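Local structure of Rep (Escherichia coli, 3VW4) at residues I40-V43 and E44-A48. The protein binds the replication origin of plasmid ColE2-P9 as an initiator-primase and unwinds the duplex there, this chain being its DNA-binding domain. Numbering follows the deposited sequence.
Sequences IQRV and EMYNA
Arg42, Met45 and Tyr46 gather on one side of helix 32-49, with the methyl of Met45 set between two flat groups. Met45 CE lies over the centre of the Arg42 guanidinium, 3.6 Å above its plane. It also sits over the middle of one face of the Tyr46 ring. The two planes are nearly perpendicular, 88° apart. The bend at chi3 of Met45 (62°) brings the methyl over both groups. Nearer the backbone, the aliphatic part of Arg42 passes Tyr46 at a slant, with Arg42 CG 3.6 Å from Tyr46 CE2. The Arg42 chain bends at chi2 and chi3, and NH1 ends 3.4 Å from Tyr46 OH.

All of this lies within helix 32-49 of a largely helical DNA-binding domain, in the range of the primase C-terminal family. Its i to i+4 bonds include Glu44 N to Ile40 O (2.8 Å), Tyr46 N to Arg42 O (3.3 Å) and Asn47 N to Val43 O (3.0 Å). Arg42 and Tyr46 pack on helix 7-24, through Trp20 and through Leu13, Lys16 and Val17, while Val43, Glu44 and Asn47 meet Cys59 of helix 56-73, and Val43 also Ile62.

The buried residues are Val43 and Asn47. Asn47 CB lies 3.3 Å from Val43 O, while its amide leads away: OD1 accepts a hydrogen bond from Leu54 N, and ND2 is also bonded elsewhere. The solvent side is looser. Gln41 and Met45 are exposed there, and Met45 N makes two weak bonds, to Gln41 O and Arg42 O. Ile40 and Glu44 are partly exposed. Glu44 runs extended alongside Ile40, with its CD 4.0 Å from Ile40 CG2.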
loop_
_atom_site.group_PDB
_atom_site.type_symbol
_atom_site.label_atom_id
_atom_site.label_comp_id
_atom_site.label_asym_id
_atom_site.label_seq_id
_atom_site.Cartn_x
_atom_site.Cartn_y
_atom_site.Cartn_z
ATOM N N ILE A 40 -18.492 -9.487 -4.191
ATOM C CA ILE A 40 -19.788 -9.824 -3.636
ATOM C C ILE A 40 -19.648 -10.758 -2.445
ATOM O O ILE A 40 -20.264 -10.567 -1.437
ATOM C CB ILE A 40 -20.671 -10.512 -4.679
ATOM C CG1 ILE A 40 -20.908 -9.540 -5.832
ATOM C CG2 ILE A 40 -21.970 -11.033 -4.055
ATOM C CD1 ILE A 40 -21.754 -10.180 -6.941
ATOM N N GLN A 41 -18.791 -11.754 -2.563
ATOM C CA GLN A 41 -18.655 -12.709 -1.499
ATOM C C GLN A 41 -18.085 -12.055 -0.220
ATOM O O GLN A 41 -18.539 -12.321 0.888
ATOM C CB GLN A 41 -17.834 -13.809 -2.021
ATOM C CG GLN A 41 -17.322 -14.772 -1.027
ATOM C CD GLN A 41 -16.809 -16.017 -1.740
ATOM O OE1 GLN A 41 -17.541 -17.019 -1.820
ATOM N NE2 GLN A 41 -15.555 -15.955 -2.312
ATOM N N ARG A 42 -17.183 -11.101 -0.398
ATOM C CA ARG A 42 -16.730 -10.322 0.738
ATOM C C ARG A 42 -17.816 -9.367 1.321
ATOM O O ARG A 42 -17.882 -9.150 2.545
ATOM C CB ARG A 42 -15.419 -9.619 0.476
ATOM C CG ARG A 42 -15.037 -8.872 1.709
ATOM C CD ARG A 42 -13.571 -8.928 2.086
ATOM N NE ARG A 42 -13.083 -10.225 2.471
ATOM C CZ ARG A 42 -12.130 -10.421 3.373
ATOM N NH1 ARG A 42 -11.601 -9.404 4.022
ATOM N NH2 ARG A 42 -11.720 -11.643 3.654
ATOM N N VAL A 43 -18.718 -8.900 0.473
ATOM C CA VAL A 43 -19.824 -8.109 0.958
ATOM C C VAL A 43 -20.728 -9.021 1.771
ATOM O O VAL A 43 -21.200 -8.615 2.853
ATOM C CB VAL A 43 -20.663 -7.417 -0.150
ATOM C CG1 VAL A 43 -21.775 -6.601 0.493
ATOM C CG2 VAL A 43 -19.815 -6.518 -1.046
ATOM N N GLU A 44 -20.963 -10.236 1.292
ATOM C CA GLU A 44 -21.749 -11.190 2.066
ATOM C C GLU A 44 -21.117 -11.578 3.426
ATOM O O GLU A 44 -21.817 -11.835 4.376
ATOM C CB GLU A 44 -22.081 -12.410 1.223
ATOM C CG GLU A 44 -23.143 -12.036 0.255
ATOM C CD GLU A 44 -23.375 -13.027 -0.879
ATOM O OE1 GLU A 44 -22.508 -13.920 -1.212
ATOM O OE2 GLU A 44 -24.479 -12.911 -1.497
ATOM N N MET A 45 -19.804 -11.591 3.537
ATOM C CA MET A 45 -19.274 -12.039 4.782
ATOM C C MET A 45 -19.496 -10.949 5.835
ATOM O O MET A 45 -19.892 -11.253 6.964
ATOM C CB MET A 45 -17.795 -12.488 4.662
ATOM C CG MET A 45 -17.068 -12.755 5.964
ATOM S SD MET A 45 -15.296 -12.418 5.732
ATOM C CE MET A 45 -15.283 -10.639 5.326
ATOM N N TYR A 46 -19.301 -9.686 5.460
ATOM C CA TYR A 46 -19.599 -8.616 6.439
ATOM C C TYR A 46 -21.083 -8.534 6.789
ATOM O O TYR A 46 -21.431 -8.263 7.933
ATOM C CB TYR A 46 -19.046 -7.235 6.038
ATOM C CG TYR A 46 -17.562 -7.183 5.983
ATOM C CD1 TYR A 46 -16.778 -7.322 7.120
ATOM C CD2 TYR A 46 -16.931 -7.000 4.790
ATOM C CE1 TYR A 46 -15.384 -7.285 7.039
ATOM C CE2 TYR A 46 -15.574 -6.944 4.694
ATOM C CZ TYR A 46 -14.791 -7.083 5.803
ATOM O OH TYR A 46 -13.381 -7.036 5.603
ATOM N N ASN A 47 -21.925 -8.786 5.803
ATOM C CA ASN A 47 -23.326 -8.607 5.939
ATOM C C ASN A 47 -23.865 -9.601 6.957
ATOM O O ASN A 47 -24.754 -9.296 7.712
ATOM C CB ASN A 47 -23.984 -8.771 4.585
ATOM C CG ASN A 47 -25.457 -8.504 4.620
ATOM O OD1 ASN A 47 -25.888 -7.441 5.029
ATOM N ND2 ASN A 47 -26.249 -9.450 4.160
ATOM N N ALA A 48 -23.290 -10.790 6.986
ATOM C CA ALA A 48 -23.782 -11.880 7.788
ATOM C C ALA A 48 -23.485 -11.596 9.282
ATOM O O ALA A 48 -24.197 -12.047 10.174
ATOM C CB ALA A 48 -23.115 -13.153 7.328
#